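Local coordinates for Afp1 (Serratia entomophila, PDB 6RBN), which probably forms, as many stacked copies, the inner tube of the anti-feeding prophage, a contractile injection system, giving its payload a channel, at residues Y45-G48 with T49-F53. Sequence-based numbering, arbitrary orientation.
Sequences YRDG and TGNWF
R46 and W52 face each other as a non-hydrogen-bonded antiparallel pair, and their side chains run side by side on one face of a two-stranded ribbon. Two kinds of contact join them: a CH-pi contact and a flat guanidinium stack. R46 CD sits 3.5 Å from the centroid of the W52 six-membered ring and 10° off its normal, over the middle of the face. Beyond it the guanidinium lies nearly flat on the indole, with planes 23° apart and CZ 4.2 Å from that same centroid, which meets the criteria for a cation-pi interaction. The indole swings beneath the arginine because W52 CG is anti to the backbone N, while the R46 chain bends at chi3 to bring its planar end over the ring.

On the other face, Y45 and F53 point the same way; F53 CD2 reaches the edge of the tyrosine ring near its plane, 3.6 Å from Y45 CD2.

Backbone hydrogen bonding confirms the register: Y45 N donates to F53 O, and F53 N returns a bond of 2.8 Å to Y45 O. Nearer the turn, D47 N to N51 O is weak.

At the turn, the D47 carboxylate reaches across to the residues that follow. T49 OG1 donates to D47 OD2 at 3.1 Å, approaching 55° out of the carboxylate plane, and N51 N makes a weak bond to D47 OD1. G50 has a positive phi, at which a CB would be jammed against the carbonyl O of T49; this by itself calls for glycine.

This is the tip of the beta hairpin formed by strands 38-46 and 52-56; the centre of the contact lies about 39 Å from the centre of the chain. K54, farther along strand 52-56, adds a cation-pi contact to W52, while Q58 and R59 of a neighbouring subunit pack on R46 and W52, respectively, so the hairpin reaches into an intersubunit contact within the tube.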
# COMPACT_ATOMS: atom_id res chain seq x y z
N TYR A 45 3.08 23.76 -63.76
CA TYR A 45 2.68 24.58 -64.89
C TYR A 45 1.19 24.44 -65.12
O TYR A 45 0.68 23.32 -65.28
CB TYR A 45 3.45 24.19 -66.16
CG TYR A 45 3.05 24.98 -67.38
CD1 TYR A 45 3.46 26.30 -67.55
CD2 TYR A 45 2.25 24.42 -68.36
CE1 TYR A 45 3.09 27.02 -68.66
CE2 TYR A 45 1.87 25.13 -69.47
CZ TYR A 45 2.30 26.43 -69.61
OH TYR A 45 1.92 27.14 -70.72
N ARG A 46 0.49 25.57 -65.14
CA ARG A 46 -0.94 25.60 -65.40
C ARG A 46 -1.23 26.52 -66.57
O ARG A 46 -0.61 27.58 -66.71
CB ARG A 46 -1.72 26.07 -64.17
CG ARG A 46 -1.84 25.02 -63.11
CD ARG A 46 -2.53 25.52 -61.87
NE ARG A 46 -1.67 26.39 -61.07
CZ ARG A 46 -2.05 26.94 -59.93
NH1 ARG A 46 -3.26 26.70 -59.46
NH2 ARG A 46 -1.22 27.72 -59.25
N ASP A 47 -2.16 26.11 -67.41
CA ASP A 47 -2.66 26.97 -68.47
C ASP A 47 -4.13 27.28 -68.23
O ASP A 47 -4.71 26.92 -67.21
CB ASP A 47 -2.42 26.33 -69.85
CG ASP A 47 -3.00 24.95 -69.97
OD1 ASP A 47 -3.50 24.41 -68.96
OD2 ASP A 47 -2.95 24.39 -71.08
N GLY A 48 -4.74 27.97 -69.20
CA GLY A 48 -6.12 28.38 -69.04
C GLY A 48 -7.13 27.31 -69.34
O GLY A 48 -8.28 27.42 -68.90
N THR A 49 -6.75 26.27 -70.08
CA THR A 49 -7.71 25.22 -70.41
C THR A 49 -7.98 24.29 -69.24
O THR A 49 -9.03 23.64 -69.22
CB THR A 49 -7.21 24.41 -71.61
OG1 THR A 49 -5.96 23.80 -71.28
CG2 THR A 49 -7.01 25.31 -72.80
N GLY A 50 -7.07 24.21 -68.28
CA GLY A 50 -7.31 23.41 -67.10
C GLY A 50 -6.22 22.40 -66.83
O GLY A 50 -6.26 21.71 -65.81
N ASN A 51 -5.25 22.30 -67.73
CA ASN A 51 -4.18 21.33 -67.56
C ASN A 51 -3.22 21.78 -66.47
O ASN A 51 -2.70 22.90 -66.51
CB ASN A 51 -3.42 21.14 -68.87
CG ASN A 51 -4.25 20.48 -69.93
OD1 ASN A 51 -5.00 19.55 -69.66
ND2 ASN A 51 -4.13 20.96 -71.16
N TRP A 52 -3.00 20.92 -65.49
CA TRP A 52 -1.95 21.10 -64.50
C TRP A 52 -0.86 20.10 -64.85
O TRP A 52 -1.14 18.92 -65.07
CB TRP A 52 -2.44 20.79 -63.09
CG TRP A 52 -1.67 21.48 -62.01
CD1 TRP A 52 -0.34 21.41 -61.79
CD2 TRP A 52 -2.23 22.11 -60.85
NE1 TRP A 52 -0.01 22.09 -60.65
CE2 TRP A 52 -1.16 22.51 -60.04
CE3 TRP A 52 -3.53 22.42 -60.45
CZ2 TRP A 52 -1.34 23.21 -58.85
CZ3 TRP A 52 -3.71 23.11 -59.27
CH2 TRP A 52 -2.62 23.50 -58.49
N PHE A 53 0.39 20.56 -64.88
CA PHE A 53 1.53 19.69 -65.14
C PHE A 53 2.43 19.69 -63.92
O PHE A 53 2.98 20.73 -63.56
CB PHE A 53 2.30 20.14 -66.38
CG PHE A 53 1.54 19.98 -67.66
CD1 PHE A 53 1.45 18.75 -68.27
CD2 PHE A 53 0.93 21.07 -68.25
CE1 PHE A 53 0.76 18.60 -69.45
CE2 PHE A 53 0.24 20.92 -69.44
CZ PHE A 53 0.15 19.69 -70.03